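Local coordinates for protein 5'-nucleotidase SURE (Aquifex aeolicus, PDB 2WQK) that probably hydrolyses nucleoside 5'-monophosphates to nucleosides and phosphate, using one divalent metal cation per subunit, at residues A[52-57]-A[77-82]; A[86-91]-A[144-149]; A[96-101]-A[106-111]; A[19-24]-A[30-35]. All blocks are in the same frame, centred on the assembly; numbering follows the deposited sequence. Where two conformers were deposited one is given.

Overall arrangement
All four contacts belong to one alpha/beta sandwich built on the same central sheet. Interactions 2 and 4 lie on one face, where Leu90 CD1 touches Leu24 CD1 at 3.6 Å. Interaction 1 reaches the other face, its Ile80 CG2 packing 3.7 Å from Val31 CG1, so strand 29-35 meets interaction 1 with the face opposite interaction 4. Interaction 3 is nested in the chain loop closed by interaction 2 and joined to it by a probable hydrogen bond, Ser91 OG to Thr108 O, 2.8 Å. It alone holds the sulfate, with the sodium ion of Asp10, Ser40 and Asn94 about 5 Å from the Thr108 side chain. The centres of interactions 3 and 4 are 18 Å apart.

Interaction 1: A[52-57]-A[77-82]; sequences LKMRKI and YRVILE
Met54 meets Val79 and Ile80 because its chain runs straight out from the strand, with CG trans to the backbone N (chi1 -178°), and bends only at the last torsion (chi3 49°), which turns CE onto the helix end. Ile80 answers with its CG1 branch, placed trans to its own carbonyl carbon (chi1 -59°). The methyl CE therefore touches both helix residues, 3.8 Å from Ile80 CD1 and 3.9 Å from Val79 CG1. The sulfur also takes part, Met54 SD lying 4.1 Å from Ile80 CD1. Met54 and Val79 run past each other in opposite senses, while the Ile80 chain slants across the thioether. The backbones stay well apart, with Met54 CA and Val79 CA 10.0 Å from each other, so side chains alone span the gap between strand 52-58 and the last turn of helix 69-80. Leu75 and Val33 also pack on Met54, and Tyr201 of the second subunit covers both Met54 and Val79. Beside them, Leu52 and Lys53 extend the sheet into that subunit as an antiparallel ladder. An alanine in place of Met54, lacking CG, SD and CE, would probably open a gap between the strand and the side chains of Val79 and Ile80. No hydrogen bond crosses between the segments; the contact is purely apolar, a join between strand and helix end beside a subunit interface.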
loop_
_atom_site.group_PDB
_atom_site.type_symbol
_atom_site.label_atom_id
_atom_site.label_comp_id
_atom_site.label_asym_id
_atom_site.label_seq_id
_atom_site.Cartn_x
_atom_site.Cartn_y
_atom_site.Cartn_z
ATOM N N LEU A 52 17.131 -1.723 3.181
ATOM C CA LEU A 52 16.419 -1.218 4.334
ATOM C C LEU A 52 17.261 -0.166 5.046
ATOM O O LEU A 52 18.408 -0.432 5.390
ATOM C CB LEU A 52 16.133 -2.373 5.292
ATOM C CG LEU A 52 15.139 -3.427 4.783
ATOM C CD1 LEU A 52 15.255 -4.705 5.633
ATOM C CD2 LEU A 52 13.744 -2.856 4.752
ATOM N N LYS A 53 16.690 1.010 5.242
ATOM C CA LYS A 53 17.354 2.021 6.047
ATOM C C LYS A 53 17.133 1.675 7.518
ATOM O O LYS A 53 16.033 1.327 7.923
ATOM C CB LYS A 53 16.785 3.393 5.766
ATOM C CG LYS A 53 16.976 3.896 4.335
ATOM C CD LYS A 53 16.643 5.396 4.253
ATOM C CE LYS A 53 15.184 5.695 4.423
ATOM N NZ LYS A 53 14.946 7.150 4.226
ATOM N N MET A 54 18.184 1.821 8.312
ATOM C CA MET A 54 18.029 1.640 9.770
ATOM C C MET A 54 18.684 2.824 10.433
ATOM O O MET A 54 19.842 3.133 10.113
ATOM C CB MET A 54 18.592 0.283 10.246
ATOM C CG MET A 54 18.415 0.013 11.786
ATOM S SD MET A 54 18.823 -1.677 12.252
ATOM C CE MET A 54 20.395 -1.980 11.485
ATOM N N ARG A 55 17.917 3.473 11.311
ATOM C CA ARG A 55 18.285 4.748 11.938
ATOM C C ARG A 55 18.355 4.584 13.449
ATOM O O ARG A 55 17.452 3.995 14.053
ATOM C CB ARG A 55 17.195 5.782 11.653
ATOM C CG ARG A 55 17.129 6.236 10.211
ATOM C CD ARG A 55 18.239 7.226 9.916
ATOM N NE ARG A 55 18.242 7.655 8.522
ATOM C CZ ARG A 55 18.697 6.927 7.511
ATOM N NH1 ARG A 55 19.191 5.707 7.703
ATOM N NH2 ARG A 55 18.644 7.430 6.298
ATOM N N LYS A 56 19.392 5.161 14.058
ATOM C CA LYS A 56 19.533 5.146 15.506
ATOM C C LYS A 56 18.704 6.289 16.104
ATOM O O LYS A 56 18.914 7.485 15.750
ATOM C CB LYS A 56 21.019 5.278 15.880
ATOM C CG LYS A 56 21.243 5.223 17.354
ATOM C CD LYS A 56 22.739 5.303 17.665
ATOM C CE LYS A 56 23.007 5.263 19.172
ATOM N NZ LYS A 56 24.438 5.511 19.465
ATOM N N ILE A 57 17.770 5.949 16.978
ATOM C CA ILE A 57 16.954 6.935 17.673
ATOM C C ILE A 57 17.666 7.343 18.979
ATOM O O ILE A 57 17.703 8.539 19.354
ATOM C CB ILE A 57 15.564 6.409 17.980
ATOM C CG1 ILE A 57 14.793 6.093 16.665
ATOM C CG2 ILE A 57 14.767 7.395 18.864
ATOM C CD1 ILE A 57 13.595 5.348 16.943
ATOM N N TYR A 77 19.727 -8.870 15.127
ATOM C CA TYR A 77 20.643 -9.929 15.485
ATOM C C TYR A 77 21.971 -9.796 14.729
ATOM O O TYR A 77 23.048 -9.823 15.333
ATOM C CB TYR A 77 20.003 -11.271 15.160
ATOM C CG TYR A 77 20.915 -12.463 15.275
ATOM C CD1 TYR A 77 21.576 -12.761 16.471
ATOM C CD2 TYR A 77 21.101 -13.325 14.212
ATOM C CE1 TYR A 77 22.355 -13.868 16.622
ATOM C CE2 TYR A 77 21.915 -14.430 14.336
ATOM C CZ TYR A 77 22.535 -14.722 15.555
ATOM O OH TYR A 77 23.337 -15.845 15.646
ATOM N N ARG A 78 21.905 -9.641 13.404
ATOM C CA ARG A 78 23.126 -9.670 12.602
ATOM C C ARG A 78 23.902 -8.381 12.657
ATOM O O ARG A 78 25.129 -8.425 12.632
ATOM C CB ARG A 78 22.830 -10.052 11.146
ATOM C CG ARG A 78 22.262 -11.416 11.065
ATOM C CD ARG A 78 22.278 -12.044 9.657
ATOM N NE ARG A 78 21.594 -13.315 9.774
ATOM C CZ ARG A 78 22.174 -14.472 10.063
ATOM N NH1 ARG A 78 23.495 -14.556 10.230
ATOM N NH2 ARG A 78 21.408 -15.558 10.164
ATOM N N VAL A 79 23.226 -7.244 12.675
ATOM C CA VAL A 79 23.929 -5.935 12.612
ATOM C C VAL A 79 24.107 -5.385 14.025
ATOM O O VAL A 79 25.252 -5.196 14.488
ATOM C CB VAL A 79 23.208 -4.907 11.707
ATOM C CG1 VAL A 79 23.986 -3.589 11.651
ATOM C CG2 VAL A 79 22.945 -5.491 10.271
ATOM N N ILE A 80 23.014 -5.161 14.748
ATOM C CA ILE A 80 23.116 -4.415 16.012
ATOM C C ILE A 80 23.855 -5.258 17.058
ATOM O O ILE A 80 24.767 -4.757 17.736
ATOM C CB ILE A 80 21.735 -3.974 16.513
ATOM C CG1 ILE A 80 21.033 -3.080 15.457
ATOM C CG2 ILE A 80 21.867 -3.243 17.841
ATOM C CD1 ILE A 80 21.866 -1.895 15.025
ATOM N N LEU A 81 23.467 -6.521 17.188
ATOM C CA LEU A 81 24.096 -7.443 18.139
ATOM C C LEU A 81 25.303 -8.201 17.609
ATOM O O LEU A 81 25.854 -9.062 18.310
ATOM C CB LEU A 81 23.039 -8.409 18.698
ATOM C CG LEU A 81 21.858 -7.764 19.420
ATOM C CD1 LEU A 81 20.854 -8.839 19.807
ATOM C CD2 LEU A 81 22.344 -6.914 20.627
ATOM N N GLU A 82 25.676 -7.927 16.359
ATOM C CA GLU A 82 26.886 -8.529 15.789
ATOM C C GLU A 82 26.894 -10.056 15.885
ATOM O O GLU A 82 27.921 -10.682 16.182
ATOM C CB GLU A 82 28.139 -7.921 16.472
ATOM C CG GLU A 82 28.220 -6.415 16.331
ATOM C CD GLU A 82 29.479 -5.793 16.958
ATOM O OE1 GLU A 82 30.435 -6.522 17.236
ATOM O OE2 GLU A 82 29.506 -4.568 17.153
#

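Interaction 2: A[86-91]-A[144-149]; sequences PDLVLS and DIVKKV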
loop_
_atom_site.group_PDB
_atom_site.type_symbol
_atom_site.label_atom_id
_atom_site.label_comp_id
_atom_site.label_asym_id
_atom_site.label_seq_id
_atom_site.Cartn_x
_atom_site.Cartn_y
_atom_site.Cartn_z
ATOM N N PRO A 86 20.967 -12.797 21.747
ATOM C CA PRO A 86 20.466 -12.285 22.993
ATOM C C PRO A 86 19.847 -13.434 23.780
ATOM O O PRO A 86 19.689 -14.555 23.220
ATOM C CB PRO A 86 19.449 -11.255 22.532
ATOM C CG PRO A 86 18.893 -11.878 21.305
ATOM C CD PRO A 86 20.038 -12.488 20.636
ATOM N N ASP A 87 19.480 -13.190 25.045
ATOM C CA ASP A 87 18.842 -14.205 25.840
ATOM C C ASP A 87 17.439 -14.519 25.327
ATOM O O ASP A 87 16.995 -15.680 25.419
ATOM C CB ASP A 87 18.811 -13.791 27.311
ATOM C CG ASP A 87 20.211 -13.692 27.883
ATOM O OD1 ASP A 87 20.667 -14.729 28.387
ATOM O OD2 ASP A 87 20.887 -12.646 27.735
ATOM N N LEU A 88 16.757 -13.479 24.873
ATOM C CA LEU A 88 15.396 -13.606 24.339
ATOM C C LEU A 88 15.162 -12.597 23.233
ATOM O O LEU A 88 15.771 -11.526 23.208
ATOM C CB LEU A 88 14.313 -13.329 25.413
ATOM C CG LEU A 88 14.194 -14.268 26.621
ATOM C CD1 LEU A 88 13.385 -13.641 27.784
ATOM C CD2 LEU A 88 13.567 -15.575 26.236
ATOM N N VAL A 89 14.296 -13.008 22.282
ATOM C CA VAL A 89 13.671 -12.087 21.363
ATOM C C VAL A 89 12.238 -11.923 21.846
ATOM O O VAL A 89 11.539 -12.929 22.123
ATOM C CB VAL A 89 13.672 -12.611 19.889
ATOM C CG1 VAL A 89 12.724 -11.770 19.062
ATOM C CG2 VAL A 89 15.126 -12.642 19.363
ATOM N N LEU A 90 11.812 -10.665 21.994
ATOM C CA LEU A 90 10.483 -10.318 22.521
ATOM C C LEU A 90 9.816 -9.438 21.493
ATOM O O LEU A 90 10.463 -8.632 20.859
ATOM C CB LEU A 90 10.639 -9.527 23.842
ATOM C CG LEU A 90 11.425 -10.295 24.923
ATOM C CD1 LEU A 90 11.650 -9.408 26.164
ATOM C CD2 LEU A 90 10.772 -11.605 25.332
ATOM N N SER A 91 8.515 -9.639 21.306
ATOM C CA SER A 91 7.776 -8.882 20.319
ATOM C C SER A 91 6.464 -8.403 20.915
ATOM O O SER A 91 5.692 -9.201 21.414
ATOM C CB SER A 91 7.468 -9.808 19.121
ATOM O OG SER A 91 6.845 -9.097 18.092
ATOM N N ASP A 144 7.057 -10.265 34.675
ATOM C CA ASP A 144 6.948 -11.445 35.541
ATOM C C ASP A 144 7.243 -12.715 34.735
ATOM O O ASP A 144 7.966 -13.587 35.180
ATOM C CB ASP A 144 5.551 -11.580 36.163
ATOM C CG ASP A 144 5.274 -10.557 37.293
ATOM O OD1 ASP A 144 6.224 -9.918 37.822
ATOM O OD2 ASP A 144 4.077 -10.374 37.590
ATOM N N ILE A 145 6.668 -12.787 33.540
ATOM C CA ILE A 145 6.876 -13.950 32.668
ATOM C C ILE A 145 8.321 -14.056 32.205
ATOM O O ILE A 145 8.901 -15.137 32.266
ATOM C CB ILE A 145 5.846 -13.911 31.488
ATOM C CG1 ILE A 145 4.414 -14.143 32.016
ATOM C CG2 ILE A 145 6.256 -14.883 30.389
ATOM C CD1 ILE A 145 3.359 -13.893 30.974
ATOM N N VAL A 146 8.888 -12.934 31.754
ATOM C CA VAL A 146 10.283 -12.933 31.300
ATOM C C VAL A 146 11.209 -13.406 32.430
ATOM O O VAL A 146 12.116 -14.233 32.217
ATOM C CB VAL A 146 10.724 -11.580 30.712
ATOM C CG1 VAL A 146 12.213 -11.591 30.418
ATOM C CG2 VAL A 146 9.927 -11.280 29.430
ATOM N N LYS A 147 10.950 -12.910 33.643
ATOM C CA LYS A 147 11.799 -13.329 34.767
ATOM C C LYS A 147 11.790 -14.842 34.972
ATOM O O LYS A 147 12.847 -15.489 35.072
ATOM C CB LYS A 147 11.419 -12.604 36.049
ATOM C CG LYS A 147 12.445 -12.828 37.133
ATOM C CD LYS A 147 12.070 -12.040 38.381
ATOM C CE LYS A 147 13.134 -12.308 39.469
ATOM N NZ LYS A 147 12.860 -11.547 40.733
ATOM N N LYS A 148 10.603 -15.429 34.915
ATOM C CA LYS A 148 10.478 -16.870 35.062
ATOM C C LYS A 148 11.119 -17.635 33.902
ATOM O O LYS A 148 11.800 -18.645 34.098
ATOM C CB LYS A 148 9.005 -17.276 35.228
ATOM C CG LYS A 148 8.344 -16.763 36.534
ATOM C CD LYS A 148 6.914 -17.299 36.653
ATOM C CE LYS A 148 6.170 -16.881 37.930
ATOM N NZ LYS A 148 6.617 -17.703 39.084
ATOM N N VAL A 149 10.948 -17.140 32.686
ATOM C CA VAL A 149 11.505 -17.826 31.536
ATOM C C VAL A 149 13.036 -17.802 31.573
ATOM O O VAL A 149 13.714 -18.755 31.184
ATOM C CB VAL A 149 10.960 -17.195 30.236
ATOM C CG1 VAL A 149 11.780 -17.637 29.011
ATOM C CG2 VAL A 149 9.465 -17.572 30.088
#
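Helix 135-152 is one of the outer helices of the three-layer alpha/beta sandwich of SurE, and here it packs along the central strand 88-94. The short segments run nearly antiparallel, at 161°, with their axes 11.4 Å apart, a spacing filled by two leucines of the strand and two valines of the helix. Leu88 and Leu90 point to the same face of the sheet, and Val146 and Val149 stand about one helical turn apart. Leu88 divides its branches between the valines: CD1 lies alongside Val146 CG1 at 3.5 Å, a close approach for two methyls, and CD2 reaches Val149 CG1 at 3.9 Å. That split follows from the Leu88 torsions, CG trans to the carbonyl carbon and chi2 163°. Val146 is likewise shared, its other methyl CG2 meeting Leu90 CD1 tip to tip at 4.1 Å. All four residues are buried and apolar. Phe125 of strand 122-128 touches both Leu90 and Val146, and Leu24 of helix 15-24 does the same from its own helix. The opposite face of strand 88-94 belongs to helix 107-117, towards which Val89 and Ser91 turn, while Tyr246 of the second subunit packs on Val149.

Interaction 3: A[96-101]-A[106-111]; sequences GPNLGE and SGTVSG. With SO4 (sulfate ion), chain C.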
loop_
_atom_site.group_PDB
_atom_site.type_symbol
_atom_site.label_atom_id
_atom_site.label_comp_id
_atom_site.label_asym_id
_atom_site.label_seq_id
_atom_site.Cartn_x
_atom_site.Cartn_y
_atom_site.Cartn_z
ATOM N N GLY A 96 -3.631 -4.790 20.502
ATOM C CA GLY A 96 -4.765 -5.637 20.206
ATOM C C GLY A 96 -4.338 -7.085 20.325
ATOM O O GLY A 96 -3.138 -7.392 20.378
ATOM N N PRO A 97 -5.311 -7.990 20.429
ATOM C CA PRO A 97 -5.008 -9.397 20.653
ATOM C C PRO A 97 -4.500 -10.154 19.439
ATOM O O PRO A 97 -4.722 -9.729 18.295
ATOM C CB PRO A 97 -6.340 -9.986 21.104
ATOM C CG PRO A 97 -7.332 -9.118 20.422
ATOM C CD PRO A 97 -6.750 -7.720 20.334
ATOM N N ASN A 98 -3.842 -11.281 19.715
ATOM C CA ASN A 98 -3.479 -12.257 18.690
ATOM C C ASN A 98 -3.809 -13.654 19.195
ATOM O O ASN A 98 -2.992 -14.319 19.863
ATOM C CB ASN A 98 -2.013 -12.087 18.349
ATOM C CG ASN A 98 -1.789 -10.881 17.462
ATOM O OD1 ASN A 98 -2.299 -10.824 16.326
ATOM N ND2 ASN A 98 -1.046 -9.885 17.973
ATOM N N LEU A 99 -5.070 -14.044 18.947
ATOM C CA LEU A 99 -5.655 -15.246 19.472
ATOM C C LEU A 99 -6.110 -16.179 18.349
ATOM O O LEU A 99 -6.448 -15.751 17.233
ATOM C CB LEU A 99 -6.908 -14.875 20.287
ATOM C CG LEU A 99 -6.609 -14.057 21.531
ATOM C CD1 LEU A 99 -7.854 -13.278 22.001
ATOM C CD2 LEU A 99 -6.042 -14.914 22.665
ATOM N N GLY A 100 -6.153 -17.450 18.701
ATOM C CA GLY A 100 -6.812 -18.427 17.854
ATOM C C GLY A 100 -6.213 -18.514 16.469
ATOM O O GLY A 100 -5.008 -18.377 16.257
ATOM N N GLU A 101 -7.100 -18.683 15.504
ATOM C CA GLU A 101 -6.720 -18.877 14.106
ATOM C C GLU A 101 -5.979 -17.713 13.525
ATOM O O GLU A 101 -5.152 -17.834 12.579
ATOM C CB GLU A 101 -7.981 -19.092 13.243
ATOM C CG GLU A 101 -8.717 -20.363 13.549
ATOM C CD GLU A 101 -7.830 -21.597 13.467
ATOM O OE1 GLU A 101 -6.689 -21.505 12.956
ATOM O OE2 GLU A 101 -8.283 -22.671 13.917
ATOM N N SER A 106 -0.439 -12.617 12.160
ATOM C CA SER A 106 0.063 -11.578 13.077
ATOM C C SER A 106 1.546 -11.251 12.875
ATOM O O SER A 106 2.428 -12.144 12.919
ATOM C CB SER A 106 -0.078 -12.090 14.502
ATOM O OG SER A 106 0.622 -11.264 15.441
ATOM N N GLY A 107 1.829 -9.975 12.703
ATOM C CA GLY A 107 3.200 -9.488 12.652
ATOM C C GLY A 107 3.893 -9.607 13.998
ATOM O O GLY A 107 5.104 -9.846 14.065
ATOM N N THR A 108 3.138 -9.379 15.071
ATOM C CA THR A 108 3.748 -9.503 16.397
ATOM C C THR A 108 4.223 -10.938 16.615
ATOM O O THR A 108 5.358 -11.176 17.027
ATOM C CB THR A 108 2.749 -9.093 17.506
ATOM O OG1 THR A 108 2.330 -7.755 17.260
ATOM C CG2 THR A 108 3.389 -9.208 18.922
ATOM N N VAL A 109 3.362 -11.896 16.300
ATOM C CA VAL A 109 3.725 -13.294 16.475
ATOM C C VAL A 109 4.910 -13.662 15.558
ATOM O O VAL A 109 5.820 -14.357 15.957
ATOM C CB VAL A 109 2.514 -14.238 16.276
ATOM C CG1 VAL A 109 2.940 -15.684 16.414
ATOM C CG2 VAL A 109 1.441 -13.911 17.281
ATOM N N SER A 110 4.893 -13.176 14.326
ATOM C CA SER A 110 5.960 -13.541 13.387
ATOM C C SER A 110 7.338 -13.026 13.838
ATOM O O SER A 110 8.357 -13.700 13.599
ATOM C CB SER A 110 5.622 -13.073 11.969
ATOM O OG SER A 110 5.644 -11.698 11.833
ATOM N N GLY A 111 7.362 -11.890 14.548
ATOM C CA GLY A 111 8.645 -11.429 15.128
ATOM C C GLY A 111 9.212 -12.469 16.094
ATOM O O GLY A 111 10.411 -12.790 16.065
HETATM S S SO4 C . -0.250 -7.538 14.518
HETATM O O1 SO4 C . -1.519 -6.979 14.981
HETATM O O2 SO4 C . 0.735 -6.411 14.471
HETATM O O3 SO4 C . 0.256 -8.489 15.441
HETATM O O4 SO4 C . -0.369 -8.142 13.153
#
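Asn98, in an irregular loop after strand 88-94, approaches the start of helix 107-117 with its CA 6.7 Å from that of Ser106, the residue at the N-cap. Ser106 OG, trans to its backbone N (chi1 168°), is turned back over the first turn and accepts an almost straight bond from Val109 N (2.9 Å, 173°). The same hydroxyl gives its proton to O3 of a sulfate ion at 2.8 Å. The Asn98 amide lies against this serine, OD1 3.1 Å from Ser106 OG, and its CB touches Val109 CG2. Its ND2 donates to the same sulfate oxygen over 3.2 Å, a bent bond, and also bonds Ser126 OG of strand 122-128. Asn163 and Asn161 bond the backbone N and O of Asn98. Thr108 completes the grip with two groups: its N and its OG1 both bond O3, the hydroxyl at 2.9 Å. Gly107 N serves a different oxygen, O4, at 2.9 Å. O3 thus collects four donors, and the anion lies where the N-terminal end of a helix would be expected to add a favourable field. With an alanine in place of the asparagine, O3 would probably lose one of its four donors and Ser126 OG its amide partner. The sulfate probably comes from the crystallisation liquor; its place on Thr108, whose side chain is close to Asn94 and the sodium ion, is consistent with a site for the phosphate of a nucleotide, held by backbone N-H groups and neutral side chains.

Interaction 4: A[19-24]-A[30-35]; sequences ALREAL and VVVVAP
Helix 19-24 and strand 30-35 run nearly antiparallel, at 163°, with their axes 9.1 Å apart. They belong to the helix and second strand of a right-handed beta-alpha-beta crossover formed by strand 3-7, helix 15-24 and strand 29-35, as in Rossmann-like folds. The backbones come nearest at Arg21 and Val30, whose CA atoms are 6.4 Å apart. Val30 packs against the helix with both its methyls. Its CG2 is pressed against Leu24 CB at 3.5 Å, tighter than usual van der Waals contact, and also touches the carbonyl oxygen of Arg21; its CG1 lies 3.9 Å from Arg21 CG. Arg21 leaves the helix with CG trans to the backbone N (chi1 177°) and stays extended as far as NE, which carries its methylene chain over the strand. There Arg21 CD passes Val32 CG2 at 3.9 Å, the two side chains crossing at about a right angle. The aliphatic part of an arginine thus does apolar work while its charged end continues beyond the valines. Phe61 of strand 61-64 touches Arg21 and Val32 alike, and Leu6 of strand 3-7 touches Arg21 and Val30. At the guanidinium, Glu22 OE2 lies 3.3 Å from Arg21 NH1 as an ion pair well out of the plane. Arg21 NE donates to a water 2.7 Å away, and that water donates to Val30 O over 2.8 Å.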
loop_
_atom_site.group_PDB
_atom_site.type_symbol
_atom_site.label_atom_id
_atom_site.label_comp_id
_atom_site.label_asym_id
_atom_site.label_seq_id
_atom_site.Cartn_x
_atom_site.Cartn_y
_atom_site.Cartn_z
ATOM N N ALA A 19 6.229 0.779 26.812
ATOM C CA ALA A 19 5.905 0.270 28.155
ATOM C C ALA A 19 6.727 -0.971 28.477
ATOM O O ALA A 19 7.245 -1.138 29.593
ATOM C CB ALA A 19 4.400 -0.030 28.333
ATOM N N LEU A 20 6.815 -1.878 27.507
ATOM C CA LEU A 20 7.527 -3.118 27.738
ATOM C C LEU A 20 9.027 -2.828 27.910
ATOM O O LEU A 20 9.673 -3.406 28.788
ATOM C CB LEU A 20 7.252 -4.102 26.597
ATOM C CG LEU A 20 7.817 -5.503 26.739
ATOM C CD1 LEU A 20 7.448 -6.172 28.073
ATOM C CD2 LEU A 20 7.384 -6.334 25.510
ATOM N N ARG A 21 9.572 -1.957 27.054
ATOM C CA ARG A 21 10.985 -1.582 27.122
ATOM C C ARG A 21 11.312 -1.070 28.528
ATOM O O ARG A 21 12.283 -1.485 29.153
ATOM C CB ARG A 21 11.311 -0.506 26.112
ATOM C CG ARG A 21 12.735 -0.031 26.199
ATOM C CD ARG A 21 12.921 1.152 25.325
ATOM N NE ARG A 21 14.299 1.589 25.426
ATOM C CZ ARG A 21 14.675 2.831 25.678
ATOM N NH1 ARG A 21 13.797 3.833 25.798
ATOM N NH2 ARG A 21 15.959 3.077 25.740
ATOM N N GLU A 22 10.505 -0.131 28.980
ATOM C CA GLU A 22 10.765 0.488 30.304
ATOM C C GLU A 22 10.773 -0.531 31.445
ATOM O O GLU A 22 11.672 -0.522 32.328
ATOM C CB GLU A 22 9.764 1.633 30.502
ATOM C CG GLU A 22 10.011 2.812 29.546
ATOM C CD GLU A 22 11.442 3.420 29.585
ATOM O OE1 GLU A 22 12.054 3.505 30.660
ATOM O OE2 GLU A 22 11.966 3.823 28.504
ATOM N N ALA A 23 9.757 -1.384 31.475
ATOM C CA ALA A 23 9.652 -2.422 32.495
ATOM C C ALA A 23 10.789 -3.431 32.482
ATOM O O ALA A 23 11.261 -3.881 33.542
ATOM C CB ALA A 23 8.272 -3.114 32.432
ATOM N N LEU A 24 11.240 -3.783 31.278
ATOM C CA LEU A 24 12.288 -4.792 31.143
ATOM C C LEU A 24 13.674 -4.362 31.601
ATOM O O LEU A 24 14.534 -5.207 31.828
ATOM C CB LEU A 24 12.421 -5.237 29.685
ATOM C CG LEU A 24 11.309 -6.148 29.167
ATOM C CD1 LEU A 24 11.454 -6.184 27.661
ATOM C CD2 LEU A 24 11.455 -7.534 29.801
ATOM N N VAL A 30 17.866 -3.825 27.186
ATOM C CA VAL A 30 16.824 -3.919 26.153
ATOM C C VAL A 30 17.367 -3.238 24.923
ATOM O O VAL A 30 17.644 -2.041 24.947
ATOM C CB VAL A 30 15.491 -3.219 26.567
ATOM C CG1 VAL A 30 14.445 -3.502 25.510
ATOM C CG2 VAL A 30 15.048 -3.667 27.993
ATOM N N VAL A 31 17.434 -3.989 23.818
ATOM C CA VAL A 31 17.848 -3.429 22.545
ATOM C C VAL A 31 16.612 -3.455 21.664
ATOM O O VAL A 31 16.087 -4.532 21.360
ATOM C CB VAL A 31 19.010 -4.226 21.903
ATOM C CG1 VAL A 31 19.372 -3.664 20.512
ATOM C CG2 VAL A 31 20.254 -4.209 22.861
ATOM N N VAL A 32 16.156 -2.270 21.295
ATOM C CA VAL A 32 14.929 -2.148 20.476
ATOM C C VAL A 32 15.318 -1.964 19.025
ATOM O O VAL A 32 16.133 -1.100 18.683
ATOM C CB VAL A 32 14.081 -0.936 20.868
ATOM C CG1 VAL A 32 12.937 -0.600 19.865
ATOM C CG2 VAL A 32 13.520 -1.147 22.259
ATOM N N VAL A 33 14.666 -2.747 18.164
ATOM C CA VAL A 33 14.745 -2.510 16.715
ATOM C C VAL A 33 13.290 -2.682 16.256
ATOM O O VAL A 33 12.729 -3.782 16.386
ATOM C CB VAL A 33 15.680 -3.520 15.992
ATOM C CG1 VAL A 33 15.786 -3.193 14.507
ATOM C CG2 VAL A 33 17.073 -3.506 16.657
ATOM N N ALA A 34 12.696 -1.602 15.772
ATOM C CA ALA A 34 11.248 -1.662 15.470
ATOM C C ALA A 34 10.913 -0.852 14.200
ATOM O O ALA A 34 11.657 0.058 13.793
ATOM C CB ALA A 34 10.449 -1.142 16.661
ATOM N N PRO A 35 9.787 -1.194 13.562
ATOM C CA PRO A 35 9.404 -0.440 12.379
ATOM C C PRO A 35 9.155 1.052 12.655
ATOM O O PRO A 35 8.867 1.448 13.787
ATOM C CB PRO A 35 8.089 -1.123 11.925
ATOM C CG PRO A 35 8.091 -2.496 12.588
ATOM C CD PRO A 35 8.831 -2.257 13.916
HETATM O O HOH W 1 16.468 0.353 24.277
#